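Local coordinates for zinc uptake regulation protein (Escherichia coli, PDB 4MTE), which represses transcription of zinc-uptake genes such as znuACB, using zinc as cofactor to bind their operator DNA, at residues E30-M35 against D68-Q73; D46-L51 against P61-A66; T95-M100 against G116-M121. All blocks are in the same frame, centred on the assembly; numbering follows the deposited sequence.

Contact 1 (E30-M35 against D68-Q73); sequences EVLRLM and DFLLEQ
Leu70, on helix 60-72, pushes its two methyls against Val31 and Leu32 on helix 26-36. Its CB points at the neighbouring helix without touching it, and CG, anti to the carbonyl carbon (chi1 -62°), is carried toward helix 26-36, where its two methyls take different partners. CD1 comes to 3.8 Å from CG1 of Val31 and lies 4.2 Å from the backbone N of Leu32. CD2 turns the other way and meets CD1 of Leu32 at 4.1 Å. Both leucine-to-partner approaches are oblique, methyl against methyl. Around them the core of the winged-helix domain closes in: Leu32 also packs on Leu10 and Ala13 of helix 6-20 and on Leu87 of strand 84-87, while Leu70 reaches Phe75. Polar groups of helix 26-36 lie apart from this patch, where Arg33 NH1 forms a salt bridge to Glu30 OE2 at 3.1 Å, whose hydrogen bond is weak and bent. With a CA separation of 7.6 Å between Leu32 and Leu70, the link between residues 30-35 and 68-73 is buried hydrocarbon alone, so it depends on shape and the exclusion of water rather than on direction or charge.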
loop_
_atom_site.group_PDB
_atom_site.type_symbol
_atom_site.label_atom_id
_atom_site.label_comp_id
_atom_site.label_asym_id
_atom_site.label_seq_id
_atom_site.Cartn_x
_atom_site.Cartn_y
_atom_site.Cartn_z
ATOM N N GLU D 30 16.665 23.664 -14.889
ATOM C CA GLU D 30 15.921 23.949 -13.662
ATOM C C GLU D 30 16.015 22.769 -12.705
ATOM O O GLU D 30 16.244 22.936 -11.507
ATOM C CB GLU D 30 14.450 24.242 -13.975
ATOM C CG GLU D 30 13.574 24.461 -12.739
ATOM C CD GLU D 30 13.939 25.715 -11.968
ATOM O OE1 GLU D 30 14.628 26.590 -12.535
ATOM O OE2 GLU D 30 13.532 25.828 -10.792
ATOM N N VAL D 31 15.834 21.571 -13.246
ATOM C CA VAL D 31 15.911 20.358 -12.448
ATOM C C VAL D 31 17.307 20.248 -11.857
ATOM O O VAL D 31 17.469 20.015 -10.658
ATOM C CB VAL D 31 15.593 19.105 -13.296
ATOM C CG1 VAL D 31 15.850 17.828 -12.505
ATOM C CG2 VAL D 31 14.149 19.148 -13.776
ATOM N N LEU D 32 18.310 20.432 -12.710
ATOM C CA LEU D 32 19.703 20.379 -12.281
ATOM C C LEU D 32 19.970 21.325 -11.111
ATOM O O LEU D 32 20.504 20.913 -10.076
ATOM C CB LEU D 32 20.628 20.717 -13.452
ATOM C CG LEU D 32 22.132 20.543 -13.232
ATOM C CD1 LEU D 32 22.474 19.140 -12.731
ATOM C CD2 LEU D 32 22.873 20.857 -14.526
ATOM N N ARG D 33 19.587 22.591 -11.259
ATOM C CA ARG D 33 19.828 23.557 -10.194
ATOM C C ARG D 33 19.039 23.196 -8.939
ATOM O O ARG D 33 19.580 23.241 -7.837
ATOM C CB ARG D 33 19.515 24.989 -10.643
ATOM C CG ARG D 33 18.088 25.228 -11.090
ATOM C CD ARG D 33 17.813 26.708 -11.287
ATOM N NE ARG D 33 18.039 27.456 -10.054
ATOM C CZ ARG D 33 17.141 27.600 -9.083
ATOM N NH1 ARG D 33 15.935 27.056 -9.189
ATOM N NH2 ARG D 33 17.450 28.295 -7.999
ATOM N N LEU D 34 17.773 22.818 -9.110
ATOM C CA LEU D 34 16.940 22.423 -7.974
ATOM C C LEU D 34 17.589 21.278 -7.210
ATOM O O LEU D 34 17.555 21.242 -5.981
ATOM C CB LEU D 34 15.542 22.007 -8.434
ATOM C CG LEU D 34 14.592 23.126 -8.865
ATOM C CD1 LEU D 34 13.309 22.529 -9.429
ATOM C CD2 LEU D 34 14.288 24.081 -7.715
ATOM N N MET D 35 18.186 20.348 -7.944
ATOM C CA MET D 35 18.916 19.254 -7.320
ATOM C C MET D 35 20.189 19.771 -6.663
ATOM O O MET D 35 20.572 19.310 -5.589
ATOM C CB MET D 35 19.266 18.187 -8.353
ATOM C CG MET D 35 18.076 17.363 -8.811
ATOM S SD MET D 35 18.569 15.938 -9.794
ATOM C CE MET D 35 19.330 14.916 -8.537
ATOM N N ASP D 68 16.706 11.192 -16.513
ATOM C CA ASP D 68 17.320 10.266 -17.462
ATOM C C ASP D 68 18.426 10.970 -18.240
ATOM O O ASP D 68 19.537 10.455 -18.362
ATOM C CB ASP D 68 16.280 9.709 -18.437
ATOM C CG ASP D 68 15.391 8.653 -17.809
ATOM O OD1 ASP D 68 15.871 7.904 -16.932
ATOM O OD2 ASP D 68 14.208 8.564 -18.202
ATOM N N PHE D 69 18.114 12.152 -18.764
ATOM C CA PHE D 69 19.109 12.954 -19.474
ATOM C C PHE D 69 20.327 13.257 -18.595
ATOM O O PHE D 69 21.470 12.978 -18.974
ATOM C CB PHE D 69 18.487 14.265 -19.959
ATOM C CG PHE D 69 19.480 15.215 -20.573
ATOM C CD1 PHE D 69 19.830 15.108 -21.909
ATOM C CD2 PHE D 69 20.065 16.215 -19.814
ATOM C CE1 PHE D 69 20.744 15.979 -22.473
ATOM C CE2 PHE D 69 20.979 17.088 -20.376
ATOM C CZ PHE D 69 21.316 16.969 -21.705
ATOM N N LEU D 70 20.070 13.824 -17.420
ATOM C CA LEU D 70 21.131 14.202 -16.489
ATOM C C LEU D 70 21.962 12.994 -16.065
ATOM O O LEU D 70 23.172 13.099 -15.863
ATOM C CB LEU D 70 20.528 14.878 -15.256
ATOM C CG LEU D 70 19.766 16.179 -15.521
ATOM C CD1 LEU D 70 18.983 16.601 -14.285
ATOM C CD2 LEU D 70 20.715 17.286 -15.974
ATOM N N LEU D 71 21.308 11.846 -15.937
ATOM C CA LEU D 71 21.997 10.608 -15.589
ATOM C C LEU D 71 22.883 10.168 -16.739
ATOM O O LEU D 71 24.031 9.776 -16.540
ATOM C CB LEU D 71 20.990 9.503 -15.282
ATOM C CG LEU D 71 20.345 9.551 -13.899
ATOM C CD1 LEU D 71 19.080 8.703 -13.874
ATOM C CD2 LEU D 71 21.338 9.082 -12.847
ATOM N N GLU D 72 22.335 10.233 -17.946
ATOM C CA GLU D 72 23.072 9.841 -19.138
ATOM C C GLU D 72 24.299 10.728 -19.342
ATOM O O GLU D 72 25.367 10.238 -19.703
ATOM C CB GLU D 72 22.163 9.906 -20.365
ATOM C CG GLU D 72 22.749 9.257 -21.608
ATOM C CD GLU D 72 21.793 9.277 -22.786
ATOM O OE1 GLU D 72 20.641 9.730 -22.611
ATOM O OE2 GLU D 72 22.193 8.840 -23.885
ATOM N N GLN D 73 24.148 12.028 -19.105
ATOM C CA GLN D 73 25.268 12.960 -19.247
ATOM C C GLN D 73 26.200 12.957 -18.030
ATOM O O GLN D 73 27.245 13.606 -18.045
ATOM C CB GLN D 73 24.757 14.377 -19.533
ATOM C CG GLN D 73 23.973 14.493 -20.838
ATOM C CD GLN D 73 24.748 13.975 -22.038
ATOM O OE1 GLN D 73 25.950 14.210 -22.161
ATOM N NE2 GLN D 73 24.068 13.257 -22.925
#

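Contact 2 (D46-L51 against P61-A66); sequences DLLDLL and PTVYRA. With nucleotides of chain F; nucleotides of chain E.
Tyr64 OH reaches the backbone of the operator, 2.8 Å from OP2 and 3.2 Å from O5' of DA21 of chain F. Tyr64 belongs to helix 60-72, the recognition helix of the helix-turn-helix, and helix 44-52 crosses behind it at 112° with 9.6 Å between the segment axes. The Tyr64 ring lies with one face over C2' of DA21 of chain F, displaced toward the rim. A phenylalanine here would probably keep that sugar contact but leave the DA21 phosphate without its hydroxyl partner. The next residue, Arg65, extends from CG to NE and lays its guanidinium flat against a thymine: C7 of DT6 of chain E is 3.5 Å from Arg65 CZ, over the centre of one face, and Pro61 CB covers the opposite face. NH2 of Arg65 also donates a hydrogen bond to O6 of a guanine base, consistent with a part in reading the base sequence. The protein-facing side is held by Val63, whose methyls enter the row of leucines on the other helix. CG1, anti to the backbone N (chi1 178°), meets Leu47 CD2 at 3.8 Å. Val63 CG2 touches Leu51 CD2 at 4.0 Å and, in a direction nearly at right angles to it, Leu48 CD1 at 3.5 Å.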
loop_
_atom_site.group_PDB
_atom_site.type_symbol
_atom_site.label_atom_id
_atom_site.label_comp_id
_atom_site.label_asym_id
_atom_site.label_seq_id
_atom_site.Cartn_x
_atom_site.Cartn_y
_atom_site.Cartn_z
ATOM N N ASP D 46 9.546 14.478 -4.792
ATOM C CA ASP D 46 9.910 15.671 -4.032
ATOM C C ASP D 46 10.423 16.722 -5.011
ATOM O O ASP D 46 10.035 17.895 -4.963
ATOM C CB ASP D 46 10.992 15.349 -2.998
ATOM C CG ASP D 46 10.470 14.519 -1.838
ATOM O OD1 ASP D 46 9.246 14.531 -1.589
ATOM O OD2 ASP D 46 11.294 13.859 -1.168
ATOM N N LEU D 47 11.291 16.277 -5.912
ATOM C CA LEU D 47 11.854 17.132 -6.948
ATOM C C LEU D 47 10.734 17.663 -7.832
ATOM O O LEU D 47 10.734 18.829 -8.232
ATOM C CB LEU D 47 12.848 16.327 -7.782
ATOM C CG LEU D 47 13.751 17.075 -8.759
ATOM C CD1 LEU D 47 14.629 18.098 -8.040
ATOM C CD2 LEU D 47 14.596 16.053 -9.503
ATOM N N LEU D 48 9.772 16.793 -8.125
ATOM C CA LEU D 48 8.586 17.178 -8.876
ATOM C C LEU D 48 7.844 18.282 -8.132
ATOM O O LEU D 48 7.472 19.293 -8.723
ATOM C CB LEU D 48 7.664 15.975 -9.076
ATOM C CG LEU D 48 6.337 16.229 -9.793
ATOM C CD1 LEU D 48 6.546 16.871 -11.160
ATOM C CD2 LEU D 48 5.567 14.921 -9.923
ATOM N N ASP D 49 7.640 18.082 -6.832
ATOM C CA ASP D 49 6.966 19.075 -5.997
ATOM C C ASP D 49 7.707 20.413 -6.009
ATOM O O ASP D 49 7.083 21.468 -6.098
ATOM C CB ASP D 49 6.816 18.572 -4.556
ATOM C CG ASP D 49 5.734 17.513 -4.408
ATOM O OD1 ASP D 49 4.755 17.536 -5.183
ATOM O OD2 ASP D 49 5.858 16.661 -3.501
ATOM N N LEU D 50 9.034 20.371 -5.921
ATOM C CA LEU D 50 9.831 21.593 -6.023
ATOM C C LEU D 50 9.638 22.252 -7.385
ATOM O O LEU D 50 9.443 23.463 -7.482
ATOM C CB LEU D 50 11.316 21.294 -5.822
ATOM C CG LEU D 50 11.757 20.828 -4.435
ATOM C CD1 LEU D 50 13.261 20.584 -4.433
ATOM C CD2 LEU D 50 11.365 21.836 -3.358
ATOM N N LEU D 51 9.694 21.440 -8.433
ATOM C CA LEU D 51 9.592 21.931 -9.801
ATOM C C LEU D 51 8.235 22.581 -10.087
ATOM O O LEU D 51 8.103 23.362 -11.030
ATOM C CB LEU D 51 9.835 20.777 -10.776
ATOM C CG LEU D 51 9.996 21.112 -12.260
ATOM C CD1 LEU D 51 11.232 21.973 -12.501
ATOM C CD2 LEU D 51 10.059 19.826 -13.070
ATOM N N PRO D 61 6.642 12.452 -15.776
ATOM C CA PRO D 61 7.447 12.246 -16.988
ATOM C C PRO D 61 8.485 13.345 -17.191
ATOM O O PRO D 61 9.589 13.078 -17.658
ATOM C CB PRO D 61 6.410 12.301 -18.109
ATOM C CG PRO D 61 5.137 11.865 -17.469
ATOM C CD PRO D 61 5.197 12.394 -16.064
ATOM N N THR D 62 8.124 14.571 -16.828
ATOM C CA THR D 62 9.015 15.718 -16.950
ATOM C C THR D 62 10.286 15.475 -16.141
ATOM O O THR D 62 11.412 15.495 -16.665
ATOM C CB THR D 62 8.320 16.986 -16.417
ATOM O OG1 THR D 62 6.968 17.025 -16.891
ATOM C CG2 THR D 62 9.052 18.237 -16.860
ATOM N N VAL D 63 10.082 15.224 -14.854
ATOM C CA VAL D 63 11.168 14.986 -13.919
ATOM C C VAL D 63 11.991 13.777 -14.340
ATOM O O VAL D 63 13.216 13.826 -14.342
ATOM C CB VAL D 63 10.619 14.765 -12.492
ATOM C CG1 VAL D 63 11.750 14.474 -11.502
ATOM C CG2 VAL D 63 9.815 15.980 -12.048
ATOM N N TYR D 64 11.315 12.694 -14.704
ATOM C CA TYR D 64 12.005 11.453 -15.047
ATOM C C TYR D 64 12.797 11.557 -16.354
ATOM O O TYR D 64 13.891 11.006 -16.471
ATOM C CB TYR D 64 11.013 10.289 -15.079
ATOM C CG TYR D 64 10.760 9.720 -13.701
ATOM C CD1 TYR D 64 11.602 8.754 -13.166
ATOM C CD2 TYR D 64 9.699 10.162 -12.922
ATOM C CE1 TYR D 64 11.389 8.237 -11.903
ATOM C CE2 TYR D 64 9.479 9.648 -11.655
ATOM C CZ TYR D 64 10.328 8.687 -11.151
ATOM O OH TYR D 64 10.113 8.171 -9.889
ATOM N N ARG D 65 12.247 12.276 -17.326
ATOM C CA ARG D 65 12.959 12.559 -18.565
ATOM C C ARG D 65 14.212 13.363 -18.246
ATOM O O ARG D 65 15.327 12.999 -18.652
ATOM C CB ARG D 65 12.066 13.348 -19.521
ATOM C CG ARG D 65 11.026 12.503 -20.228
ATOM C CD ARG D 65 9.917 13.356 -20.818
ATOM N NE ARG D 65 8.967 12.557 -21.587
ATOM C CZ ARG D 65 7.777 12.988 -21.994
ATOM N NH1 ARG D 65 7.373 14.216 -21.701
ATOM N NH2 ARG D 65 6.987 12.186 -22.691
ATOM N N ALA D 66 14.020 14.454 -17.507
ATOM C CA ALA D 66 15.136 15.287 -17.074
ATOM C C ALA D 66 16.205 14.433 -16.395
ATOM O O ALA D 66 17.378 14.480 -16.762
ATOM C CB ALA D 66 14.650 16.381 -16.133
ATOM P P DA F 21 12.184 5.452 -8.727
ATOM O OP1 DA F 21 13.425 4.656 -8.817
ATOM O OP2 DA F 21 12.243 6.912 -8.495
ATOM O "O5'" DA F 21 11.357 5.206 -10.066
ATOM C "C5'" DA F 21 11.123 3.867 -10.452
ATOM C "C4'" DA F 21 10.265 3.799 -11.702
ATOM O "O4'" DA F 21 8.941 4.304 -11.412
ATOM C "C3'" DA F 21 10.758 4.618 -12.893
ATOM O "O3'" DA F 21 11.259 3.706 -13.855
ATOM C "C2'" DA F 21 9.530 5.402 -13.374
ATOM C "C1'" DA F 21 8.386 4.712 -12.642
ATOM N N9 DA F 21 7.208 5.528 -12.370
ATOM C C8 DA F 21 7.074 6.550 -11.470
ATOM N N7 DA F 21 5.872 7.084 -11.453
ATOM C C5 DA F 21 5.174 6.355 -12.401
ATOM C C6 DA F 21 3.847 6.413 -12.871
ATOM N N6 DA F 21 2.922 7.276 -12.434
ATOM N N1 DA F 21 3.499 5.533 -13.826
ATOM C C2 DA F 21 4.398 4.658 -14.281
ATOM N N3 DA F 21 5.666 4.506 -13.920
ATOM C C4 DA F 21 5.987 5.394 -12.972
ATOM P P DT E 6 12.229 19.281 -23.061
ATOM O OP1 DT E 6 12.682 20.555 -22.464
ATOM O OP2 DT E 6 12.626 18.001 -22.431
ATOM O "O5'" DT E 6 10.638 19.321 -23.172
ATOM C "C5'" DT E 6 10.062 20.300 -24.034
ATOM C "C4'" DT E 6 8.548 20.231 -24.023
ATOM O "O4'" DT E 6 8.111 19.173 -24.912
ATOM C "C3'" DT E 6 7.924 19.954 -22.658
ATOM O "O3'" DT E 6 7.000 20.999 -22.381
ATOM C "C2'" DT E 6 7.292 18.569 -22.812
ATOM C "C1'" DT E 6 7.038 18.483 -24.311
ATOM N N1 DT E 6 7.015 17.110 -24.907
ATOM C C2 DT E 6 5.944 16.751 -25.691
ATOM O O2 DT E 6 4.991 17.475 -25.930
ATOM N N3 DT E 6 6.026 15.485 -26.198
ATOM C C4 DT E 6 7.026 14.548 -26.024
ATOM O O4 DT E 6 6.962 13.433 -26.549
ATOM C C5 DT E 6 8.123 14.989 -25.194
ATOM C C7 DT E 6 9.285 14.077 -24.918
ATOM C C6 DT E 6 8.064 16.232 -24.688
ATOM P P DT E 8 -0.275 20.576 -20.076
ATOM O OP1 DT E 8 -1.369 21.550 -20.275
ATOM O OP2 DT E 8 0.604 20.688 -18.893
ATOM O "O5'" DT E 8 -0.891 19.104 -20.073
ATOM C "C5'" DT E 8 -1.688 18.690 -21.172
ATOM C "C4'" DT E 8 -2.095 17.236 -21.030
ATOM O "O4'" DT E 8 -0.998 16.368 -21.415
ATOM C "C3'" DT E 8 -2.493 16.812 -19.616
ATOM O "O3'" DT E 8 -3.849 16.405 -19.626
ATOM C "C2'" DT E 8 -1.534 15.670 -19.280
ATOM C "C1'" DT E 8 -1.120 15.180 -20.663
ATOM N N1 DT E 8 0.171 14.422 -20.732
ATOM C C2 DT E 8 0.246 13.277 -21.500
ATOM O O2 DT E 8 -0.688 12.823 -22.139
ATOM N N3 DT E 8 1.474 12.671 -21.492
ATOM C C4 DT E 8 2.611 13.077 -20.817
ATOM O O4 DT E 8 3.666 12.452 -20.882
ATOM C C5 DT E 8 2.466 14.279 -20.036
ATOM C C7 DT E 8 3.623 14.830 -19.253
ATOM C C6 DT E 8 1.270 14.885 -20.034
#

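Contact 3 (T95-M100 against G116-M121); sequences THTSAM and GVEDIM. With ZN (zinc ion), chain N.
The carboxylate of Glu118 is met from above its plane by the hydroxyl of Thr97, while the other flat group of this region, the imidazole of His96, has Ser98 CB at its edge and meets the His77 ring nearly at right angles. Thr97 OG1 donates to Glu118 OE1 at 3.0 Å, rising 46° out of the carboxylate plane. OG1 stands anti to the backbone N of Thr97 (chi1 -178°), which turns it toward helix 115-127, and a bend at chi2 of Glu118 (87°) brings the acid back across the gap. The side chains run alongside in opposite senses, and Thr97 CG2 lies 4.1 Å from CB of Glu118, a loose apolar flank to the polar bond. One residue earlier, His96 NE2 binds zinc at 2.0 Å, and His77, Cys88 and Glu111 complete the site. The same region of the fold carries the dimer interface: Ala99 packs on Met121 of the second subunit, and Ile120 on Ile120 of that subunit. The contact thus ties the segment leading into strand 99-103 to the dimerisation helix beside a metal ligand. A neutral hydroxyl meeting an acid from outside its plane implies a single, modest polar link at a partly exposed surface, with little apolar packing to back it.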
loop_
_atom_site.group_PDB
_atom_site.type_symbol
_atom_site.label_atom_id
_atom_site.label_comp_id
_atom_site.label_asym_id
_atom_site.label_seq_id
_atom_site.Cartn_x
_atom_site.Cartn_y
_atom_site.Cartn_z
ATOM N N THR D 95 35.055 10.779 -16.365
ATOM C CA THR D 95 34.114 9.913 -15.653
ATOM C C THR D 95 34.805 9.040 -14.609
ATOM O O THR D 95 35.972 8.678 -14.760
ATOM C CB THR D 95 33.323 9.022 -16.626
ATOM O OG1 THR D 95 34.230 8.293 -17.462
ATOM C CG2 THR D 95 32.407 9.873 -17.495
ATOM N N HIS D 96 34.067 8.701 -13.557
ATOM C CA HIS D 96 34.664 8.191 -12.332
ATOM C C HIS D 96 33.880 7.038 -11.723
ATOM O O HIS D 96 32.745 6.762 -12.115
ATOM C CB HIS D 96 34.714 9.327 -11.311
ATOM C CG HIS D 96 33.375 9.939 -11.040
ATOM N ND1 HIS D 96 32.751 10.787 -11.930
ATOM C CD2 HIS D 96 32.531 9.812 -9.988
ATOM C CE1 HIS D 96 31.586 11.163 -11.435
ATOM N NE2 HIS D 96 31.428 10.585 -10.258
ATOM N N THR D 97 34.512 6.372 -10.761
ATOM C CA THR D 97 33.824 5.467 -9.853
ATOM C C THR D 97 33.645 6.227 -8.549
ATOM O O THR D 97 34.434 7.121 -8.240
ATOM C CB THR D 97 34.634 4.182 -9.586
ATOM O OG1 THR D 97 33.885 3.316 -8.723
ATOM C CG2 THR D 97 35.984 4.502 -8.937
ATOM N N SER D 98 32.618 5.880 -7.782
ATOM C CA SER D 98 32.348 6.592 -6.541
ATOM C C SER D 98 31.632 5.732 -5.517
ATOM O O SER D 98 30.926 4.784 -5.860
ATOM C CB SER D 98 31.509 7.833 -6.820
ATOM O OG SER D 98 30.203 7.483 -7.245
ATOM N N ALA D 99 31.825 6.087 -4.251
ATOM C CA ALA D 99 31.109 5.470 -3.148
ATOM C C ALA D 99 30.298 6.550 -2.445
ATOM O O ALA D 99 30.830 7.600 -2.083
ATOM C CB ALA D 99 32.085 4.815 -2.182
ATOM N N MET D 100 29.006 6.295 -2.272
ATOM C CA MET D 100 28.114 7.245 -1.622
ATOM C C MET D 100 28.035 6.947 -0.136
ATOM O O MET D 100 27.744 5.818 0.260
ATOM C CB MET D 100 26.716 7.163 -2.236
ATOM C CG MET D 100 26.675 7.524 -3.706
ATOM S SD MET D 100 26.986 9.273 -3.992
ATOM C CE MET D 100 27.147 9.296 -5.773
ATOM N N GLY D 116 40.630 2.219 -5.111
ATOM C CA GLY D 116 40.972 1.031 -4.354
ATOM C C GLY D 116 39.829 0.039 -4.291
ATOM O O GLY D 116 40.044 -1.150 -4.075
ATOM N N VAL D 117 38.608 0.531 -4.484
ATOM C CA VAL D 117 37.424 -0.319 -4.493
ATOM C C VAL D 117 37.240 -0.927 -5.877
ATOM O O VAL D 117 37.054 -2.136 -6.015
ATOM C CB VAL D 117 36.162 0.484 -4.115
ATOM C CG1 VAL D 117 34.899 -0.368 -4.255
ATOM C CG2 VAL D 117 36.291 1.027 -2.700
ATOM N N GLU D 118 37.280 -0.068 -6.891
ATOM C CA GLU D 118 37.177 -0.485 -8.284
ATOM C C GLU D 118 38.169 -1.609 -8.576
ATOM O O GLU D 118 37.819 -2.622 -9.191
ATOM C CB GLU D 118 37.467 0.708 -9.199
ATOM C CG GLU D 118 37.229 0.456 -10.683
ATOM C CD GLU D 118 35.793 0.711 -11.110
ATOM O OE1 GLU D 118 34.921 0.886 -10.232
ATOM O OE2 GLU D 118 35.538 0.738 -12.333
ATOM N N ASP D 119 39.404 -1.422 -8.121
ATOM C CA ASP D 119 40.461 -2.407 -8.328
ATOM C C ASP D 119 40.125 -3.751 -7.683
ATOM O O ASP D 119 40.231 -4.797 -8.326
ATOM C CB ASP D 119 41.789 -1.887 -7.774
ATOM C CG ASP D 119 42.368 -0.759 -8.605
ATOM O OD1 ASP D 119 41.608 -0.122 -9.363
ATOM O OD2 ASP D 119 43.586 -0.507 -8.496
ATOM N N ILE D 120 39.728 -3.720 -6.414
ATOM C CA ILE D 120 39.381 -4.940 -5.689
ATOM C C ILE D 120 38.198 -5.636 -6.350
ATOM O O ILE D 120 38.175 -6.859 -6.470
ATOM C CB ILE D 120 39.027 -4.642 -4.215
ATOM C CG1 ILE D 120 40.257 -4.125 -3.470
ATOM C CG2 ILE D 120 38.502 -5.898 -3.513
ATOM C CD1 ILE D 120 39.937 -3.498 -2.124
ATOM N N MET D 121 37.214 -4.847 -6.767
ATOM C CA MET D 121 36.029 -5.379 -7.425
ATOM C C MET D 121 36.409 -6.046 -8.740
ATOM O O MET D 121 35.925 -7.132 -9.058
ATOM C CB MET D 121 35.019 -4.260 -7.671
ATOM C CG MET D 121 34.245 -3.847 -6.424
ATOM S SD MET D 121 32.872 -4.954 -6.045
ATOM C CE MET D 121 33.542 -5.886 -4.675
HETATM ZN ZN ZN N . 29.895 11.473 -9.302
#

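In the fold
Contacts 1 and 2 are buried in the DNA-binding domain and share helix 60-72: its later part packs on helix 26-36, its earlier part on helix 44-52. They touch, Val31 and Met35 lying against Leu47, so the three helices form one continuous apolar core, with contact 2 nested along the chain inside the loop closed by contact 1. In contact 2 the early part of helix 60-72 also faces the operator, with Tyr64 and Arg65 reaching the DNA. Contact 3 stands apart, its centre about 22 Å from that of contact 1 and about 29 Å from that of contact 2. It lies at the surface of the dimerisation part and relies on one hydrogen bond beside a zinc ligand.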